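Geranyltranstransferase (PDB 2H8O) probably catalyses the condensation of geranyl diphosphate with isopentenyl diphosphate to give farnesyl diphosphate. Local coordinates at residues L225-C230 and F250-G255; R244-L249 and S310-P315. All coordinates share one frame; numbering follows the deposited sequence.

Contact 1. Residues L225-C230 and F250-G255; sequences LLRFAC and FGEKIG
G251 lies directly against R227, their CA atoms 3.9 Å apart, where helices 211-237 and 241-267 of the all-helical polyprenyl synthetase fold run in roughly opposite directions, 144° apart. The segment axes approach to 7.3 Å, and the backbone of G251, which has no side chain, lies straight against R227 and C230. C230 packs on the same glycine. Its SG stands anti to its own carbonyl carbon (chi1 -67°), which brings it 3.7 Å from G251 CA and to the rim of the F250 ring, 3.8 Å from CD2. This is a sulfur-aromatic contact made at the ring edge, not over a face. At the other end L226 reaches past the backbone of G255, CD1 to CA 3.8 Å, with I254 CG2 more loosely beside its CB. R227, its CG anti to the backbone N, lies along E252, CG to CG 3.8 Å, and the bend at chi3 leaves NH1 facing a shared water. The guanidinium and carboxylate planes stand 69° apart. The water accepts from R227 NH1 in the guanidinium plane and donates to E252 OE2. The chemistry is therefore divided: apolar atoms and bare backbone make the buried seam, while the opposite charges are joined by a water bridge and probably still stabilise each other without a direct salt bridge.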
loop_
_atom_site.group_PDB
_atom_site.type_symbol
_atom_site.label_atom_id
_atom_site.label_comp_id
_atom_site.label_asym_id
_atom_site.label_seq_id
_atom_site.Cartn_x
_atom_site.Cartn_y
_atom_site.Cartn_z
ATOM N N LEU A 225 -9.756 -10.483 3.595
ATOM C CA LEU A 225 -8.442 -10.758 4.208
ATOM C C LEU A 225 -8.349 -12.194 4.720
ATOM O O LEU A 225 -7.278 -12.778 4.700
ATOM C CB LEU A 225 -8.096 -9.808 5.365
ATOM C CG LEU A 225 -7.825 -8.363 4.980
ATOM C CD1 LEU A 225 -7.028 -7.696 6.088
ATOM C CD2 LEU A 225 -7.067 -8.236 3.660
ATOM N N LEU A 226 -9.474 -12.737 5.187
ATOM C CA LEU A 226 -9.511 -14.138 5.685
ATOM C C LEU A 226 -9.439 -15.140 4.522
ATOM O O LEU A 226 -8.741 -16.150 4.599
ATOM C CB LEU A 226 -10.714 -14.353 6.609
ATOM C CG LEU A 226 -10.670 -13.544 7.916
ATOM C CD1 LEU A 226 -12.073 -13.475 8.553
ATOM C CD2 LEU A 226 -9.614 -14.108 8.895
ATOM N N ARG A 227 -10.131 -14.837 3.430
ATOM C CA ARG A 227 -9.996 -15.556 2.171
ATOM C C ARG A 227 -8.539 -15.573 1.693
ATOM O O ARG A 227 -7.965 -16.629 1.408
ATOM C CB ARG A 227 -10.924 -14.911 1.120
ATOM C CG ARG A 227 -10.847 -15.523 -0.261
ATOM C CD ARG A 227 -11.529 -14.608 -1.294
ATOM N NE ARG A 227 -10.671 -13.474 -1.646
ATOM C CZ ARG A 227 -11.082 -12.260 -2.000
ATOM N NH1 ARG A 227 -12.372 -11.941 -2.001
ATOM N NH2 ARG A 227 -10.178 -11.338 -2.308
ATOM N N PHE A 228 -7.948 -14.386 1.624
ATOM C CA PHE A 228 -6.567 -14.243 1.222
ATOM C C PHE A 228 -5.652 -15.078 2.140
ATOM O O PHE A 228 -4.729 -15.738 1.660
ATOM C CB PHE A 228 -6.125 -12.776 1.253
ATOM C CG PHE A 228 -4.637 -12.616 1.124
ATOM C CD1 PHE A 228 -4.025 -12.568 -0.122
ATOM C CD2 PHE A 228 -3.840 -12.572 2.251
ATOM C CE1 PHE A 228 -2.647 -12.479 -0.227
ATOM C CE2 PHE A 228 -2.452 -12.487 2.153
ATOM C CZ PHE A 228 -1.855 -12.441 0.921
ATOM N N ALA A 229 -5.872 -15.030 3.451
ATOM C CA ALA A 229 -4.973 -15.725 4.385
ATOM C C ALA A 229 -4.850 -17.208 4.053
ATOM O O ALA A 229 -3.780 -17.789 4.096
ATOM C CB ALA A 229 -5.469 -15.561 5.808
ATOM N N CYS A 230 -5.974 -17.808 3.714
ATOM C CA CYS A 230 -6.029 -19.236 3.410
ATOM C C CYS A 230 -5.535 -19.535 2.014
ATOM O O CYS A 230 -4.774 -20.462 1.808
ATOM C CB CYS A 230 -7.445 -19.728 3.577
ATOM S SG CYS A 230 -7.991 -19.661 5.319
ATOM N N PHE A 250 -12.298 -22.462 1.360
ATOM C CA PHE A 250 -12.189 -22.660 2.807
ATOM C C PHE A 250 -12.105 -21.293 3.507
ATOM O O PHE A 250 -12.785 -21.037 4.507
ATOM C CB PHE A 250 -10.969 -23.521 3.152
ATOM C CG PHE A 250 -10.789 -23.736 4.625
ATOM C CD1 PHE A 250 -11.512 -24.708 5.309
ATOM C CD2 PHE A 250 -9.911 -22.949 5.344
ATOM C CE1 PHE A 250 -11.332 -24.889 6.680
ATOM C CE2 PHE A 250 -9.749 -23.117 6.706
ATOM C CZ PHE A 250 -10.452 -24.087 7.369
ATOM N N GLY A 251 -11.285 -20.403 2.958
ATOM C CA GLY A 251 -11.122 -19.064 3.516
ATOM C C GLY A 251 -12.411 -18.263 3.486
ATOM O O GLY A 251 -12.734 -17.548 4.421
ATOM N N GLU A 252 -13.165 -18.407 2.395
ATOM C CA GLU A 252 -14.502 -17.796 2.322
ATOM C C GLU A 252 -15.428 -18.318 3.443
ATOM O O GLU A 252 -16.106 -17.536 4.098
ATOM C CB GLU A 252 -15.105 -17.965 0.911
ATOM C CG GLU A 252 -14.320 -17.176 -0.134
ATOM C CD GLU A 252 -14.850 -17.280 -1.550
ATOM O OE1 GLU A 252 -15.607 -18.221 -1.838
ATOM O OE2 GLU A 252 -14.528 -16.377 -2.373
ATOM N N LYS A 253 -15.436 -19.627 3.708
ATOM C CA LYS A 253 -16.272 -20.162 4.804
ATOM C C LYS A 253 -15.813 -19.661 6.185
ATOM O O LYS A 253 -16.631 -19.325 7.054
ATOM C CB LYS A 253 -16.311 -21.699 4.760
ATOM C CG LYS A 253 -16.899 -22.293 3.475
ATOM C CD LYS A 253 -18.392 -21.944 3.313
ATOM C CE LYS A 253 -18.948 -22.256 1.928
ATOM N NZ LYS A 253 -20.224 -21.493 1.679
ATOM N N ILE A 254 -14.501 -19.570 6.397
ATOM C CA ILE A 254 -13.959 -18.993 7.638
ATOM C C ILE A 254 -14.483 -17.570 7.823
ATOM O O ILE A 254 -14.934 -17.206 8.893
ATOM C CB ILE A 254 -12.400 -18.952 7.640
ATOM C CG1 ILE A 254 -11.809 -20.352 7.761
ATOM C CG2 ILE A 254 -11.876 -18.056 8.794
ATOM C CD1 ILE A 254 -11.905 -20.966 9.166
ATOM N N GLY A 255 -14.435 -16.767 6.769
ATOM C CA GLY A 255 -14.836 -15.368 6.865
ATOM C C GLY A 255 -16.323 -15.217 7.108
ATOM O O GLY A 255 -16.728 -14.376 7.886
HETATM O O HOH W 1 -15.156 -13.463 -1.458
#

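Contact 2. Residues R244-L249 and S310-P315; sequences RQRLRL and SELLAP
R246 reaches across to the end of helix 295-312 and gives a hydrogen bond from NH1 to the backbone O of L312, 2.8 Å long and fairly straight at 160°. The side chain leaves its helix with CG anti to the backbone N (chi1 -179°) and runs out extended; the bend at chi3 presents the guanidinium edge to the carbonyl. The oxygen lies close to the guanidinium plane, whereas NH1 is tilted 17° out of the carbonyl plane. The aliphatic part also passes the same oxygen, with R246 CD 3.2 Å from L312 O. P315 comes over one face of the guanidinium, its CG offset toward the rim and 4.2 Å from NH1. The bond thus ties R246 to a carbonyl in the last turn of the helix, just before L313 departs from helical backbone angles. Beside this polar link L249 and L312 cross at about a right angle. L312 sends CD1 to the L249 backbone, 3.8 Å from its C, and CD2 to within 4.0 Å of L249 CD1. L312 thus offers its carbonyl to R246 and its methyls to L249. Deeper in, the methyl ends of L247 and L313 meet more loosely, CD2 to CD2 at 4.4 Å. The contact lies toward the periphery of the helical fold, joining the early turns of helix 241-267 to the C-terminal end of helix 295-312 and the short 3-10 turn that follows. L313 continues inward onto L323 of helix 321-331, L247 touches L100 in the loop after helix 88-99, and R246 also packs on Y316.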
loop_
_atom_site.group_PDB
_atom_site.type_symbol
_atom_site.label_atom_id
_atom_site.label_comp_id
_atom_site.label_asym_id
_atom_site.label_seq_id
_atom_site.Cartn_x
_atom_site.Cartn_y
_atom_site.Cartn_z
ATOM N N ARG A 244 -5.549 -24.446 -4.882
ATOM C CA ARG A 244 -5.676 -23.018 -4.589
ATOM C C ARG A 244 -7.155 -22.626 -4.441
ATOM O O ARG A 244 -7.522 -21.949 -3.493
ATOM C CB ARG A 244 -4.979 -22.191 -5.659
ATOM C CG ARG A 244 -5.094 -20.709 -5.438
ATOM C CD ARG A 244 -4.192 -19.939 -6.349
ATOM N NE ARG A 244 -4.519 -18.513 -6.302
ATOM C CZ ARG A 244 -3.895 -17.580 -7.010
ATOM N NH1 ARG A 244 -2.871 -17.888 -7.804
ATOM N NH2 ARG A 244 -4.303 -16.316 -6.917
ATOM N N GLN A 245 -8.011 -23.063 -5.370
ATOM C CA GLN A 245 -9.450 -22.811 -5.243
ATOM C C GLN A 245 -10.031 -23.399 -3.970
ATOM O O GLN A 245 -10.869 -22.774 -3.341
ATOM C CB GLN A 245 -10.261 -23.333 -6.461
ATOM C CG GLN A 245 -10.159 -22.473 -7.672
ATOM C CD GLN A 245 -10.442 -21.029 -7.363
ATOM O OE1 GLN A 245 -11.483 -20.705 -6.813
ATOM N NE2 GLN A 245 -9.466 -20.156 -7.631
ATOM N N ARG A 246 -9.622 -24.615 -3.621
ATOM C CA ARG A 246 -10.098 -25.288 -2.412
ATOM C C ARG A 246 -9.785 -24.423 -1.178
ATOM O O ARG A 246 -10.660 -24.183 -0.329
ATOM C CB ARG A 246 -9.450 -26.665 -2.272
ATOM C CG ARG A 246 -9.899 -27.455 -1.050
ATOM C CD ARG A 246 -9.451 -28.926 -1.109
ATOM N NE ARG A 246 -10.025 -29.579 -2.303
ATOM C CZ ARG A 246 -11.249 -30.117 -2.394
ATOM N NH1 ARG A 246 -12.076 -30.173 -1.352
ATOM N NH2 ARG A 246 -11.652 -30.642 -3.548
ATOM N N LEU A 247 -8.542 -23.965 -1.079
ATOM C CA LEU A 247 -8.157 -23.150 0.089
ATOM C C LEU A 247 -8.841 -21.785 0.099
ATOM O O LEU A 247 -9.233 -21.305 1.163
ATOM C CB LEU A 247 -6.632 -23.049 0.239
ATOM C CG LEU A 247 -5.997 -24.133 1.123
ATOM C CD1 LEU A 247 -6.400 -23.952 2.585
ATOM C CD2 LEU A 247 -6.353 -25.544 0.659
ATOM N N ARG A 248 -9.003 -21.174 -1.070
ATOM C CA ARG A 248 -9.835 -19.966 -1.208
ATOM C C ARG A 248 -11.269 -20.180 -0.662
ATOM O O ARG A 248 -11.814 -19.394 0.192
ATOM C CB ARG A 248 -9.841 -19.510 -2.677
ATOM C CG ARG A 248 -10.547 -18.202 -2.933
ATOM C CD ARG A 248 -10.667 -17.953 -4.432
ATOM N NE ARG A 248 -11.496 -16.800 -4.767
ATOM C CZ ARG A 248 -11.086 -15.537 -4.762
ATOM N NH1 ARG A 248 -9.841 -15.237 -4.429
ATOM N NH2 ARG A 248 -11.933 -14.559 -5.100
ATOM N N LEU A 249 -11.904 -21.237 -1.131
ATOM C CA LEU A 249 -13.247 -21.527 -0.674
ATOM C C LEU A 249 -13.280 -21.737 0.836
ATOM O O LEU A 249 -14.192 -21.250 1.518
ATOM C CB LEU A 249 -13.807 -22.757 -1.388
ATOM C CG LEU A 249 -14.262 -22.751 -2.823
ATOM C CD1 LEU A 249 -14.953 -24.085 -3.057
ATOM C CD2 LEU A 249 -15.218 -21.610 -3.119
ATOM N N SER A 310 -15.101 -27.985 6.980
ATOM C CA SER A 310 -14.494 -29.278 7.293
ATOM C C SER A 310 -14.488 -30.243 6.114
ATOM O O SER A 310 -13.506 -30.960 5.879
ATOM C CB SER A 310 -15.217 -29.908 8.479
ATOM O OG SER A 310 -15.169 -29.025 9.583
ATOM N N GLU A 311 -15.584 -30.261 5.357
ATOM C CA GLU A 311 -15.671 -31.133 4.205
ATOM C C GLU A 311 -14.650 -30.732 3.129
ATOM O O GLU A 311 -14.099 -31.596 2.439
ATOM C CB GLU A 311 -17.102 -31.123 3.651
ATOM C CG GLU A 311 -17.431 -32.272 2.751
ATOM C CD GLU A 311 -18.940 -32.385 2.434
ATOM O OE1 GLU A 311 -19.294 -33.053 1.434
ATOM O OE2 GLU A 311 -19.776 -31.790 3.168
ATOM N N LEU A 312 -14.388 -29.429 2.990
ATOM C CA LEU A 312 -13.428 -28.963 1.997
ATOM C C LEU A 312 -12.046 -29.509 2.245
ATOM O O LEU A 312 -11.304 -29.744 1.310
ATOM C CB LEU A 312 -13.359 -27.429 1.947
ATOM C CG LEU A 312 -14.522 -26.748 1.245
ATOM C CD1 LEU A 312 -14.602 -25.248 1.601
ATOM C CD2 LEU A 312 -14.396 -26.945 -0.272
ATOM N N LEU A 313 -11.687 -29.699 3.514
ATOM C CA LEU A 313 -10.344 -30.159 3.839
ATOM C C LEU A 313 -10.254 -31.649 4.127
ATOM O O LEU A 313 -9.180 -32.140 4.496
ATOM C CB LEU A 313 -9.812 -29.380 5.043
ATOM C CG LEU A 313 -9.692 -27.874 4.825
ATOM C CD1 LEU A 313 -8.865 -27.231 5.976
ATOM C CD2 LEU A 313 -9.111 -27.496 3.446
ATOM N N ALA A 314 -11.360 -32.363 3.939
ATOM C CA ALA A 314 -11.415 -33.805 4.144
ATOM C C ALA A 314 -10.283 -34.542 3.447
ATOM O O ALA A 314 -9.709 -35.467 4.034
ATOM C CB ALA A 314 -12.760 -34.353 3.663
ATOM N N PRO A 315 -9.957 -34.163 2.196
ATOM C CA PRO A 315 -8.941 -34.962 1.494
ATOM C C PRO A 315 -7.551 -34.983 2.138
ATOM O O PRO A 315 -6.757 -35.875 1.833
ATOM C CB PRO A 315 -8.869 -34.303 0.110
ATOM C CG PRO A 315 -10.174 -33.630 -0.053
ATOM C CD PRO A 315 -10.500 -33.110 1.319
#

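Both contacts use helix 241-267, through adjoining segments of it: 250-255 packs on helix 211-237 in contact 1, and 244-249 meets the end of helix 295-312 in contact 2. Contact 1 is buried, its centre about 9 Å from the chain centre, and relies on close backbone approach; contact 2, centred about 18 Å out, is only partly buried and relies on long side chains and a direct arginine-to-carbonyl bond. They touch where F250 packs against L312 and L313, and where C230 meets L247 O. R227 and R248 come together near D65 of the second subunit, which is salt-bridged to R248 and only weakly paired with R227.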